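Local coordinates for terminal oxygenase component of carbazole 1,9a-dioxygenase (Nocardioides aromaticivorans, PDB 3GCF), which probably catalyses the angular dioxygenation of carbazole, passing electrons received from a ferredoxin through a Rieske [2Fe-2S] cluster to a mononuclear non-heme iron, at residues 33-38 and 149-154; 136-141 and 157-162; 183-188 and 364-369; 271-276 and 287-292. All coordinates share one frame; numbering follows the deposited sequence.

Contact 1: residues 33-38 and 149-154; sequences NHWHPA and HALSED
Asp154 holds the strand at His34 and Trp35 with both carboxylate oxygens, one buried acid organising several donors. Asp154 OD1 accepts from His34 ND1 at 2.7 Å, in the imidazole plane, the donor coming from above the carboxylate. Asp154 OD2 takes two bonds through opposite faces of the carboxylate, from Trp35 N at 2.8 Å and from His149 NE2 at 2.7 Å, the latter reached with His149 CG between its backbone N and carbonyl carbon (chi1 47°). Three donors on two oxygens fix the acid's rotation. The indole is held separately: Trp35 NE1 points almost straight at His149 O, 2.8 Å away (N-H...O angle 176°), and Leu151 CD1 lies over one face, 3.9 Å from the centroid of the five-membered ring of Trp35. An edge of that ring is turned to the face of His149 in an offset T-shaped pair. A water spans Trp35 O and Asp154 O.

The outer side is looser: Ala150 is exposed and points away, while Glu153 turns to a salt bridge with Arg378. The arrangement combines paired His-carboxylate hydrogen bonds with a G1 beta bulge, where Asn33 and His34 both face Ile143 in an antiparallel sheet.

Contact 2: residues 136-141 and 157-162; sequences QGVVFV and PGFLDE
Gln136 and Phe159 are brought together by complementary torsions: the glutamine chain bends at its second torsion (chi2 -69°), while the phenylalanine places CG opposite its backbone N (chi1 -173°) and sends its ring back toward the strand. The two side chains slide past each other in opposite directions. Along the way Gln136 CG passes 3.9 Å from Phe159 CE1, and beyond the ring the amide arrives at the backbone of the loop. There a single nitrogen bridges two carbonyls. Gln136 NE2 donates to Phe159 O at 3.0 Å, in the carbonyl plane and on a lone pair. Gln136 NE2 also donates to Asp161 O at 3.0 Å, but this bond is more bent (142°) and comes from above the carbonyl plane. Both acceptors lie close to the plane of the amide, so the pair should hold that group against rotation.

Phe159 O lies within a type I beta turn from Gly158 to Asp161, closed by Asp161 N on Gly158 O at 3.2 Å, and Asp161 O follows directly after it. The case illustrates how one side-chain amide can secure a turn through two backbone carbonyls. Deeper in, the apolar part continues with Phe140 CZ 4.0 Å from Phe159 CE1, which comes to the edge of the Phe140 ring, near its plane. Val138 CG2 adds a looser touch at the edge of Phe159.

Gln136 lies in the short connection between strands 129-135 and 138-143, and its side chain also touches Thr164 and Leu166 of strand 164-173. Phe159 packs on Leu166 too and meets Tyr287 of strand 285-292 edge-to-face.

Contact 3: residues 183-188 and 364-369; sequences NGFDTT and MCIVKW
Phe185 packs on Cys365 just past the C-terminal end of helix 177-184, in the segment that leads to the iron ligand His189; the facing residues lie in helix 364-376. The sulfur covers one face of the ring: Cys365 SG, placed between its backbone N and carbonyl carbon (chi1 63°), sits 4.1 Å from the Phe185 centroid and 25° off the normal. Two other atoms of the cysteine make nearer approaches. Cys365 CB comes within 3.5 Å of Phe185 CE2, and at the ring edge, in its plane, Cys365 O lies 3.2 Å from Phe185 CE2 while still accepting the helical bond of Trp369 N. With an alanine in place of Phe185, the Cys365 sulfur would probably lose its aromatic partner and a gap would be likely to open between the loop and the helix. Ile366 works on the backbone instead, Ile366 CG1 resting 3.2 Å from Phe185 O and its CD1 reaching toward Asp186 OD2.

Asp186 forms an Asx turn, Asp186 OD1 accepting from Thr188 N at 3.0 Å. Its OD2 bonds to His99 NE2 of the second subunit, a ligand of that subunit's cluster, and its backbone O to His189 ND1. This aspartate bridge between a Rieske histidine and a mononuclear-iron histidine across a subunit boundary is characteristic of Rieske non-heme iron oxygenases.

Contact 4: residues 271-276 and 287-292; sequences PGVLKV and YEFYVP
Gly272 O lies at the edge of the Tyr290 ring, 3.5 Å from Tyr290 CD1, and is linked by a water to Tyr290 N. With Val273 the glycine forms a classic beta bulge facing Trp269. Val273 lays CG1 over one face of the Phe289 ring, 3.7 Å from the centroid and 17° off the normal, CG2 touching the same ring. With a serine in place of Phe289, the two Val273 methyls would probably face a gap left by the ring. Leu274 makes the regular pairing: Leu274 N to Glu288 O at 2.8 Å, Glu288 N back to Leu274 O at 3.1 Å. Its side chain runs beside that of Glu288, and Leu274 CD2 lies 3.5 Å from Tyr290 OH, which donates to the anti lone pair of Glu288 OE1 at 2.6 Å. Lys275, CG anti to the backbone N (chi1 -178°) and extended beyond, runs along Tyr287, with Lys275 CG 3.5 Å from Tyr287 CE1. Lys275 NZ bonds to Pro157 O.

As in any beta strand, faces alternate: Val273, Lys275, Tyr287 and Phe289 share one, Leu274 and Glu288 the other. Strands 265-269 and 298-307 flank the hairpin in its antiparallel sheet, and Tyr290 packs on Val181 of helix 177-184.

Overall arrangement
Contacts 1, 2 and 4 touch one another, and contact 3 joins them through contact 4, so that the set runs from the Rieske-side sheet toward the mononuclear iron. Contacts 1 and 2, with centres 10 Å apart, share neighbouring strands, probably hydrogen-bonded, Ala38 N to Val139 O at 2.7 Å. Both also meet contact 4, whose centre is 12 Å from each: Pro37 CD packs 3.5 Å from Phe289 CD2, and Phe159 CE2 lies 3.8 Å from Phe289 CZ. Contact 4 in turn touches contact 3, Gly184 O lying 3.4 Å from Leu274 CD2. Contacts 1 and 2 lie away from the metal sites, whereas the side chains of Asp186 in contact 3 and Glu288 in contact 4 are each about 7 Å from the iron.

Contact 1: residues 33-38 and 149-154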
loop_
_atom_site.group_PDB
_atom_site.type_symbol
_atom_site.label_atom_id
_atom_site.label_comp_id
_atom_site.label_asym_id
_atom_site.label_seq_id
_atom_site.Cartn_x
_atom_site.Cartn_y
_atom_site.Cartn_z
ATOM N N ASN A 33 -16.329 8.663 25.163
ATOM C CA ASN A 33 -17.129 9.191 26.257
ATOM C C ASN A 33 -16.142 9.950 27.143
ATOM O O ASN A 33 -16.219 9.930 28.370
ATOM C CB ASN A 33 -17.842 8.080 27.032
ATOM C CG ASN A 33 -19.104 7.599 26.319
ATOM O OD1 ASN A 33 -19.802 8.387 25.675
ATOM N ND2 ASN A 33 -19.403 6.313 26.440
ATOM N N HIS A 34 -15.202 10.613 26.473
ATOM C CA HIS A 34 -14.164 11.423 27.098
ATOM C C HIS A 34 -13.880 12.595 26.166
ATOM O O HIS A 34 -14.141 12.522 24.964
ATOM C CB HIS A 34 -12.855 10.632 27.249
ATOM C CG HIS A 34 -12.849 9.650 28.379
ATOM N ND1 HIS A 34 -12.706 10.032 29.696
ATOM C CD2 HIS A 34 -12.949 8.299 28.387
ATOM C CE1 HIS A 34 -12.717 8.958 30.466
ATOM N NE2 HIS A 34 -12.863 7.894 29.697
ATOM N N TRP A 35 -13.348 13.673 26.725
ATOM C CA TRP A 35 -12.966 14.821 25.924
ATOM C C TRP A 35 -11.576 14.498 25.372
ATOM O O TRP A 35 -10.769 13.851 26.049
ATOM C CB TRP A 35 -12.870 16.082 26.779
ATOM C CG TRP A 35 -14.177 16.645 27.233
ATOM C CD1 TRP A 35 -14.805 16.415 28.424
ATOM C CD2 TRP A 35 -15.006 17.563 26.512
ATOM N NE1 TRP A 35 -15.971 17.141 28.493
ATOM C CE2 TRP A 35 -16.120 17.853 27.331
ATOM C CE3 TRP A 35 -14.913 18.173 25.250
ATOM C CZ2 TRP A 35 -17.140 18.729 26.930
ATOM C CZ3 TRP A 35 -15.929 19.044 24.850
ATOM C CH2 TRP A 35 -17.026 19.312 25.692
ATOM N N HIS A 36 -11.307 14.940 24.147
ATOM C CA HIS A 36 -10.010 14.730 23.502
ATOM C C HIS A 36 -9.672 15.986 22.704
ATOM O O HIS A 36 -10.554 16.598 22.112
ATOM C CB HIS A 36 -10.066 13.543 22.529
ATOM C CG HIS A 36 -10.150 12.206 23.194
ATOM N ND1 HIS A 36 -9.068 11.608 23.805
ATOM C CD2 HIS A 36 -11.184 11.340 23.329
ATOM C CE1 HIS A 36 -9.432 10.432 24.288
ATOM N NE2 HIS A 36 -10.711 10.245 24.013
ATOM N N PRO A 37 -8.395 16.396 22.692
ATOM C CA PRO A 37 -8.038 17.594 21.926
ATOM C C PRO A 37 -8.112 17.293 20.430
ATOM O O PRO A 37 -7.802 16.183 19.999
ATOM C CB PRO A 37 -6.612 17.887 22.389
ATOM C CG PRO A 37 -6.076 16.519 22.724
ATOM C CD PRO A 37 -7.239 15.891 23.453
ATOM N N ALA A 38 -8.524 18.282 19.644
ATOM C CA ALA A 38 -8.638 18.112 18.199
ATOM C C ALA A 38 -7.670 19.028 17.463
ATOM O O ALA A 38 -7.110 18.666 16.431
ATOM C CB ALA A 38 -10.069 18.417 17.748
ATOM N N HIS A 149 -19.444 15.334 30.188
ATOM C CA HIS A 149 -19.258 15.642 31.598
ATOM C C HIS A 149 -18.242 16.784 31.608
ATOM O O HIS A 149 -17.807 17.234 30.549
ATOM C CB HIS A 149 -18.711 14.430 32.358
ATOM C CG HIS A 149 -17.564 13.753 31.671
ATOM N ND1 HIS A 149 -17.721 12.616 30.907
ATOM C CD2 HIS A 149 -16.253 14.081 31.591
ATOM C CE1 HIS A 149 -16.557 12.274 30.385
ATOM N NE2 HIS A 149 -15.649 13.148 30.784
ATOM N N ALA A 150 -17.866 17.251 32.794
ATOM C CA ALA A 150 -16.919 18.351 32.918
ATOM C C ALA A 150 -15.578 18.040 32.264
ATOM O O ALA A 150 -15.013 16.967 32.469
ATOM C CB ALA A 150 -16.709 18.693 34.389
ATOM N N LEU A 151 -15.077 18.996 31.485
ATOM C CA LEU A 151 -13.800 18.856 30.793
ATOM C C LEU A 151 -12.665 18.527 31.763
ATOM O O LEU A 151 -11.784 17.724 31.448
ATOM C CB LEU A 151 -13.465 20.157 30.043
ATOM C CG LEU A 151 -12.092 20.244 29.365
ATOM C CD1 LEU A 151 -11.983 19.159 28.312
ATOM C CD2 LEU A 151 -11.893 21.622 28.737
ATOM N N SER A 152 -12.696 19.151 32.938
ATOM C CA SER A 152 -11.668 18.962 33.962
ATOM C C SER A 152 -11.489 17.516 34.385
ATOM O O SER A 152 -10.456 17.149 34.940
ATOM C CB SER A 152 -11.996 19.800 35.200
ATOM O OG SER A 152 -13.186 19.343 35.818
ATOM N N GLU A 153 -12.497 16.695 34.132
ATOM C CA GLU A 153 -12.427 15.293 34.501
ATOM C C GLU A 153 -11.522 14.474 33.583
ATOM O O GLU A 153 -11.131 13.357 33.932
ATOM C CB GLU A 153 -13.841 14.695 34.519
ATOM C CG GLU A 153 -14.647 15.076 35.758
ATOM C CD GLU A 153 -16.077 14.568 35.719
ATOM O OE1 GLU A 153 -16.306 13.430 35.261
ATOM O OE2 GLU A 153 -16.979 15.307 36.162
ATOM N N ASP A 154 -11.187 15.030 32.419
ATOM C CA ASP A 154 -10.340 14.339 31.450
ATOM C C ASP A 154 -8.998 15.019 31.229
ATOM O O ASP A 154 -8.361 14.833 30.188
ATOM C CB ASP A 154 -11.064 14.208 30.105
ATOM C CG ASP A 154 -12.293 13.328 30.189
ATOM O OD1 ASP A 154 -12.267 12.343 30.960
ATOM O OD2 ASP A 154 -13.279 13.611 29.475
HETATM O O HOH W 1 -8.220 14.434 27.120
#

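Contact 2: residues 136-141 and 157-162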
loop_
_atom_site.group_PDB
_atom_site.type_symbol
_atom_site.label_atom_id
_atom_site.label_comp_id
_atom_site.label_asym_id
_atom_site.label_seq_id
_atom_site.Cartn_x
_atom_site.Cartn_y
_atom_site.Cartn_z
ATOM N N GLN A 136 -7.470 26.877 27.395
ATOM C CA GLN A 136 -6.031 27.069 27.341
ATOM C C GLN A 136 -5.528 27.004 25.906
ATOM O O GLN A 136 -4.474 26.428 25.635
ATOM C CB GLN A 136 -5.333 26.008 28.198
ATOM C CG GLN A 136 -5.829 25.972 29.636
ATOM C CD GLN A 136 -5.424 27.202 30.434
ATOM O OE1 GLN A 136 -5.541 28.331 29.964
ATOM N NE2 GLN A 136 -4.957 26.983 31.656
ATOM N N GLY A 137 -6.292 27.593 24.990
ATOM C CA GLY A 137 -5.904 27.611 23.593
ATOM C C GLY A 137 -6.053 26.284 22.875
ATOM O O GLY A 137 -5.627 26.146 21.723
ATOM N N VAL A 138 -6.662 25.305 23.537
ATOM C CA VAL A 138 -6.844 24.001 22.917
ATOM C C VAL A 138 -8.306 23.675 22.655
ATOM O O VAL A 138 -9.161 23.853 23.521
ATOM C CB VAL A 138 -6.241 22.871 23.782
ATOM C CG1 VAL A 138 -6.424 21.536 23.089
ATOM C CG2 VAL A 138 -4.761 23.137 24.018
ATOM N N VAL A 139 -8.582 23.198 21.447
ATOM C CA VAL A 139 -9.931 22.827 21.058
ATOM C C VAL A 139 -10.202 21.380 21.440
ATOM O O VAL A 139 -9.607 20.465 20.872
ATOM C CB VAL A 139 -10.136 22.967 19.536
ATOM C CG1 VAL A 139 -11.524 22.458 19.151
ATOM C CG2 VAL A 139 -9.958 24.425 19.118
ATOM N N PHE A 140 -11.094 21.178 22.404
ATOM C CA PHE A 140 -11.452 19.836 22.849
ATOM C C PHE A 140 -12.801 19.457 22.257
ATOM O O PHE A 140 -13.686 20.302 22.109
ATOM C CB PHE A 140 -11.522 19.780 24.378
ATOM C CG PHE A 140 -10.187 19.941 25.054
ATOM C CD1 PHE A 140 -9.327 18.856 25.192
ATOM C CD2 PHE A 140 -9.776 21.186 25.525
ATOM C CE1 PHE A 140 -8.074 19.007 25.787
ATOM C CE2 PHE A 140 -8.521 21.350 26.124
ATOM C CZ PHE A 140 -7.668 20.257 26.254
ATOM N N VAL A 141 -12.944 18.184 21.909
ATOM C CA VAL A 141 -14.176 17.665 21.335
ATOM C C VAL A 141 -14.598 16.446 22.147
ATOM O O VAL A 141 -13.764 15.608 22.497
ATOM C CB VAL A 141 -13.963 17.225 19.867
ATOM C CG1 VAL A 141 -15.252 16.658 19.302
ATOM C CG2 VAL A 141 -13.486 18.402 19.031
ATOM N N PRO A 157 -4.379 17.240 36.736
ATOM C CA PRO A 157 -4.569 18.404 37.607
ATOM C C PRO A 157 -3.560 19.483 37.219
ATOM O O PRO A 157 -2.429 19.174 36.839
ATOM C CB PRO A 157 -4.295 17.843 39.004
ATOM C CG PRO A 157 -4.701 16.401 38.882
ATOM C CD PRO A 157 -4.145 16.018 37.524
ATOM N N GLY A 158 -3.972 20.745 37.305
ATOM C CA GLY A 158 -3.082 21.840 36.971
ATOM C C GLY A 158 -3.183 22.362 35.547
ATOM O O GLY A 158 -2.792 23.496 35.278
ATOM N N PHE A 159 -3.698 21.550 34.627
ATOM C CA PHE A 159 -3.810 21.981 33.235
ATOM C C PHE A 159 -4.667 23.238 33.075
ATOM O O PHE A 159 -4.321 24.146 32.318
ATOM C CB PHE A 159 -4.385 20.850 32.375
ATOM C CG PHE A 159 -4.389 21.149 30.893
ATOM C CD1 PHE A 159 -5.407 21.917 30.318
ATOM C CD2 PHE A 159 -3.366 20.667 30.070
ATOM C CE1 PHE A 159 -5.407 22.203 28.947
ATOM C CE2 PHE A 159 -3.356 20.947 28.701
ATOM C CZ PHE A 159 -4.382 21.721 28.136
ATOM N N LEU A 160 -5.780 23.294 33.798
ATOM C CA LEU A 160 -6.678 24.434 33.701
ATOM C C LEU A 160 -6.335 25.620 34.607
ATOM O O LEU A 160 -7.157 26.525 34.760
ATOM C CB LEU A 160 -8.114 23.980 33.976
ATOM C CG LEU A 160 -8.650 22.910 33.015
ATOM C CD1 LEU A 160 -9.970 22.350 33.549
ATOM C CD2 LEU A 160 -8.822 23.504 31.615
ATOM N N ASP A 161 -5.137 25.634 35.197
ATOM C CA ASP A 161 -4.752 26.744 36.076
ATOM C C ASP A 161 -4.918 28.083 35.367
ATOM O O ASP A 161 -4.358 28.305 34.291
ATOM C CB ASP A 161 -3.308 26.589 36.561
ATOM C CG ASP A 161 -3.162 25.524 37.633
ATOM O OD1 ASP A 161 -4.190 24.931 38.024
ATOM O OD2 ASP A 161 -2.024 25.279 38.087
ATOM N N GLU A 162 -5.679 28.977 35.987
ATOM C CA GLU A 162 -5.964 30.286 35.417
ATOM C C GLU A 162 -4.769 31.235 35.368
ATOM O O GLU A 162 -4.745 32.159 34.554
ATOM C CB GLU A 162 -7.107 30.960 36.195
ATOM C CG GLU A 162 -8.162 29.989 36.728
ATOM C CD GLU A 162 -7.888 29.544 38.172
ATOM O OE1 GLU A 162 -8.205 30.326 39.102
ATOM O OE2 GLU A 162 -7.355 28.426 38.378
#

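Contact 3: residues 183-188 and 364-369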
loop_
_atom_site.group_PDB
_atom_site.type_symbol
_atom_site.label_atom_id
_atom_site.label_comp_id
_atom_site.label_asym_id
_atom_site.label_seq_id
_atom_site.Cartn_x
_atom_site.Cartn_y
_atom_site.Cartn_z
ATOM N N ASN A 183 4.948 5.356 25.935
ATOM C CA ASN A 183 6.275 5.867 25.610
ATOM C C ASN A 183 6.490 7.155 26.403
ATOM O O ASN A 183 7.616 7.504 26.759
ATOM C CB ASN A 183 6.391 6.146 24.108
ATOM C CG ASN A 183 7.510 7.125 23.777
ATOM O OD1 ASN A 183 7.258 8.287 23.465
ATOM N ND2 ASN A 183 8.750 6.659 23.847
ATOM N N GLY A 184 5.397 7.859 26.675
ATOM C CA GLY A 184 5.488 9.085 27.448
ATOM C C GLY A 184 5.651 8.773 28.925
ATOM O O GLY A 184 6.470 9.384 29.604
ATOM N N PHE A 185 4.884 7.800 29.409
ATOM C CA PHE A 185 4.894 7.387 30.816
ATOM C C PHE A 185 5.839 6.202 31.039
ATOM O O PHE A 185 5.433 5.165 31.567
ATOM C CB PHE A 185 3.467 6.994 31.220
ATOM C CG PHE A 185 3.253 6.880 32.702
ATOM C CD1 PHE A 185 3.591 7.928 33.553
ATOM C CD2 PHE A 185 2.692 5.730 33.247
ATOM C CE1 PHE A 185 3.376 7.830 34.922
ATOM C CE2 PHE A 185 2.472 5.624 34.619
ATOM C CZ PHE A 185 2.813 6.674 35.457
ATOM N N ASP A 186 7.097 6.364 30.640
ATOM C CA ASP A 186 8.099 5.307 30.761
ATOM C C ASP A 186 9.327 5.953 31.390
ATOM O O ASP A 186 9.938 6.829 30.782
ATOM C CB ASP A 186 8.419 4.771 29.364
ATOM C CG ASP A 186 9.369 3.597 29.387
ATOM O OD1 ASP A 186 10.393 3.668 30.096
ATOM O OD2 ASP A 186 9.097 2.608 28.675
ATOM N N THR A 187 9.696 5.518 32.594
ATOM C CA THR A 187 10.817 6.129 33.305
ATOM C C THR A 187 12.242 5.690 32.951
ATOM O O THR A 187 13.207 6.277 33.448
ATOM C CB THR A 187 10.630 6.004 34.839
ATOM O OG1 THR A 187 10.778 4.637 35.233
ATOM C CG2 THR A 187 9.242 6.486 35.245
ATOM N N THR A 188 12.391 4.676 32.103
ATOM C CA THR A 188 13.732 4.250 31.716
ATOM C C THR A 188 14.007 4.387 30.213
ATOM O O THR A 188 15.134 4.185 29.769
ATOM C CB THR A 188 14.030 2.794 32.168
ATOM O OG1 THR A 188 13.107 1.887 31.552
ATOM C CG2 THR A 188 13.920 2.682 33.680
ATOM N N MET A 364 6.174 -1.202 36.007
ATOM C CA MET A 364 5.007 -1.313 36.871
ATOM C C MET A 364 4.113 -0.080 36.829
ATOM O O MET A 364 2.904 -0.188 37.023
ATOM C CB MET A 364 5.424 -1.603 38.316
ATOM C CG MET A 364 5.994 -3.002 38.506
ATOM S SD MET A 364 4.884 -4.290 37.851
ATOM C CE MET A 364 5.797 -4.849 36.354
ATOM N N CYS A 365 4.687 1.094 36.584
ATOM C CA CYS A 365 3.846 2.279 36.527
ATOM C C CYS A 365 2.934 2.163 35.305
ATOM O O CYS A 365 1.787 2.603 35.334
ATOM C CB CYS A 365 4.682 3.569 36.476
ATOM S SG CYS A 365 5.749 3.823 35.038
ATOM N N ILE A 366 3.436 1.542 34.242
ATOM C CA ILE A 366 2.636 1.361 33.037
ATOM C C ILE A 366 1.564 0.305 33.304
ATOM O O ILE A 366 0.436 0.417 32.824
ATOM C CB ILE A 366 3.520 0.936 31.841
ATOM C CG1 ILE A 366 4.394 2.119 31.416
ATOM C CG2 ILE A 366 2.649 0.458 30.675
ATOM C CD1 ILE A 366 5.429 1.773 30.371
ATOM N N VAL A 367 1.915 -0.715 34.080
ATOM C CA VAL A 367 0.961 -1.763 34.418
ATOM C C VAL A 367 -0.186 -1.182 35.242
ATOM O O VAL A 367 -1.342 -1.549 35.046
ATOM C CB VAL A 367 1.625 -2.904 35.219
ATOM C CG1 VAL A 367 0.558 -3.866 35.746
ATOM C CG2 VAL A 367 2.613 -3.645 34.335
ATOM N N LYS A 368 0.134 -0.280 36.165
ATOM C CA LYS A 368 -0.897 0.343 36.992
ATOM C C LYS A 368 -1.806 1.191 36.118
ATOM O O LYS A 368 -3.014 1.249 36.342
ATOM C CB LYS A 368 -0.273 1.223 38.080
ATOM C CG LYS A 368 0.453 0.449 39.161
ATOM C CD LYS A 368 1.029 1.384 40.204
ATOM C CE LYS A 368 1.952 0.636 41.153
ATOM N NZ LYS A 368 1.230 -0.463 41.833
ATOM N N TRP A 369 -1.214 1.852 35.125
ATOM C CA TRP A 369 -1.972 2.687 34.198
ATOM C C TRP A 369 -2.920 1.841 33.348
ATOM O O TRP A 369 -4.072 2.214 33.141
ATOM C CB TRP A 369 -1.015 3.494 33.298
ATOM C CG TRP A 369 -1.510 3.695 31.885
ATOM C CD1 TRP A 369 -1.070 3.044 30.765
ATOM C CD2 TRP A 369 -2.580 4.549 31.456
ATOM N NE1 TRP A 369 -1.803 3.435 29.669
ATOM C CE2 TRP A 369 -2.737 4.356 30.064
ATOM C CE3 TRP A 369 -3.426 5.454 32.113
ATOM C CZ2 TRP A 369 -3.710 5.036 29.314
ATOM C CZ3 TRP A 369 -4.396 6.130 31.365
ATOM C CH2 TRP A 369 -4.528 5.914 29.982
#

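Contact 4: residues 271-276 and 287-292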
loop_
_atom_site.group_PDB
_atom_site.type_symbol
_atom_site.label_atom_id
_atom_site.label_comp_id
_atom_site.label_asym_id
_atom_site.label_seq_id
_atom_site.Cartn_x
_atom_site.Cartn_y
_atom_site.Cartn_z
ATOM N N PRO A 271 -8.260 10.273 29.747
ATOM C CA PRO A 271 -8.217 9.079 28.898
ATOM C C PRO A 271 -6.832 8.701 28.373
ATOM O O PRO A 271 -6.705 7.769 27.576
ATOM C CB PRO A 271 -9.180 9.437 27.772
ATOM C CG PRO A 271 -8.907 10.896 27.585
ATOM C CD PRO A 271 -8.852 11.411 29.016
ATOM N N GLY A 272 -5.803 9.420 28.820
ATOM C CA GLY A 272 -4.443 9.137 28.385
ATOM C C GLY A 272 -3.678 10.422 28.125
ATOM O O GLY A 272 -3.309 10.718 26.986
ATOM N N VAL A 273 -3.439 11.184 29.190
ATOM C CA VAL A 273 -2.755 12.469 29.094
ATOM C C VAL A 273 -1.572 12.519 30.054
ATOM O O VAL A 273 -1.723 12.296 31.257
ATOM C CB VAL A 273 -3.740 13.622 29.425
ATOM C CG1 VAL A 273 -3.090 14.982 29.155
ATOM C CG2 VAL A 273 -5.012 13.457 28.598
ATOM N N LEU A 274 -0.395 12.814 29.511
ATOM C CA LEU A 274 0.824 12.878 30.305
ATOM C C LEU A 274 1.078 14.265 30.883
ATOM O O LEU A 274 0.650 15.283 30.324
ATOM C CB LEU A 274 2.031 12.488 29.446
ATOM C CG LEU A 274 3.331 12.101 30.162
ATOM C CD1 LEU A 274 3.200 10.673 30.659
ATOM C CD2 LEU A 274 4.524 12.201 29.205
ATOM N N LYS A 275 1.781 14.288 32.008
ATOM C CA LYS A 275 2.161 15.527 32.667
ATOM C C LYS A 275 3.582 15.331 33.203
ATOM O O LYS A 275 3.819 14.477 34.055
ATOM C CB LYS A 275 1.206 15.853 33.822
ATOM C CG LYS A 275 1.530 17.171 34.518
ATOM C CD LYS A 275 0.655 17.426 35.741
ATOM C CE LYS A 275 0.998 18.775 36.370
ATOM N NZ LYS A 275 0.162 19.076 37.567
ATOM N N VAL A 276 4.522 16.108 32.675
ATOM C CA VAL A 276 5.922 16.039 33.091
ATOM C C VAL A 276 6.179 17.340 33.824
ATOM O O VAL A 276 6.124 18.429 33.237
ATOM C CB VAL A 276 6.853 15.912 31.877
ATOM C CG1 VAL A 276 8.269 15.570 32.332
ATOM C CG2 VAL A 276 6.317 14.830 30.939
ATOM N N TYR A 287 2.668 18.800 28.849
ATOM C CA TYR A 287 1.522 17.907 28.771
ATOM C C TYR A 287 1.557 17.227 27.411
ATOM O O TYR A 287 1.995 17.820 26.424
ATOM C CB TYR A 287 0.217 18.701 28.906
ATOM C CG TYR A 287 0.020 19.361 30.254
ATOM C CD1 TYR A 287 -0.393 18.620 31.366
ATOM C CD2 TYR A 287 0.257 20.727 30.424
ATOM C CE1 TYR A 287 -0.567 19.228 32.622
ATOM C CE2 TYR A 287 0.087 21.345 31.674
ATOM C CZ TYR A 287 -0.325 20.590 32.764
ATOM O OH TYR A 287 -0.489 21.196 33.992
ATOM N N GLU A 288 1.103 15.981 27.357
ATOM C CA GLU A 288 1.075 15.256 26.102
ATOM C C GLU A 288 -0.220 14.479 25.969
ATOM O O GLU A 288 -0.703 13.882 26.937
ATOM C CB GLU A 288 2.266 14.293 25.999
ATOM C CG GLU A 288 3.629 14.956 26.180
ATOM C CD GLU A 288 4.776 14.105 25.657
ATOM O OE1 GLU A 288 4.675 12.858 25.686
ATOM O OE2 GLU A 288 5.789 14.690 25.225
ATOM N N PHE A 289 -0.789 14.514 24.767
ATOM C CA PHE A 289 -2.019 13.786 24.468
ATOM C C PHE A 289 -1.684 12.857 23.308
ATOM O O PHE A 289 -0.818 13.167 22.485
ATOM C CB PHE A 289 -3.143 14.736 24.047
ATOM C CG PHE A 289 -3.508 15.761 25.086
ATOM C CD1 PHE A 289 -2.679 16.850 25.335
ATOM C CD2 PHE A 289 -4.699 15.655 25.795
ATOM C CE1 PHE A 289 -3.036 17.822 26.273
ATOM C CE2 PHE A 289 -5.065 16.621 26.734
ATOM C CZ PHE A 289 -4.234 17.705 26.972
ATOM N N TYR A 290 -2.364 11.719 23.245
ATOM C CA TYR A 290 -2.118 10.750 22.188
ATOM C C TYR A 290 -3.474 10.283 21.678
ATOM O O TYR A 290 -3.887 9.155 21.915
ATOM C CB TYR A 290 -1.306 9.574 22.747
ATOM C CG TYR A 290 -0.187 9.991 23.697
ATOM C CD1 TYR A 290 -0.453 10.262 25.038
ATOM C CD2 TYR A 290 1.132 10.118 23.252
ATOM C CE1 TYR A 290 0.565 10.646 25.920
ATOM C CE2 TYR A 290 2.160 10.504 24.121
ATOM C CZ TYR A 290 1.867 10.764 25.459
ATOM O OH TYR A 290 2.871 11.122 26.336
ATOM N N VAL A 291 -4.163 11.172 20.974
ATOM C CA VAL A 291 -5.496 10.889 20.464
ATOM C C VAL A 291 -5.485 9.936 19.280
ATOM O O VAL A 291 -4.853 10.199 18.261
ATOM C CB VAL A 291 -6.211 12.197 20.066
ATOM C CG1 VAL A 291 -7.697 11.933 19.809
ATOM C CG2 VAL A 291 -6.034 13.235 21.172
ATOM N N PRO A 292 -6.188 8.807 19.403
ATOM C CA PRO A 292 -6.229 7.836 18.308
ATOM C C PRO A 292 -6.801 8.458 17.031
ATOM O O PRO A 292 -7.763 9.224 17.082
ATOM C CB PRO A 292 -7.145 6.731 18.849
ATOM C CG PRO A 292 -7.063 6.890 20.339
ATOM C CD PRO A 292 -7.048 8.378 20.519
HETATM O O HOH W 2 -4.686 11.268 24.789
#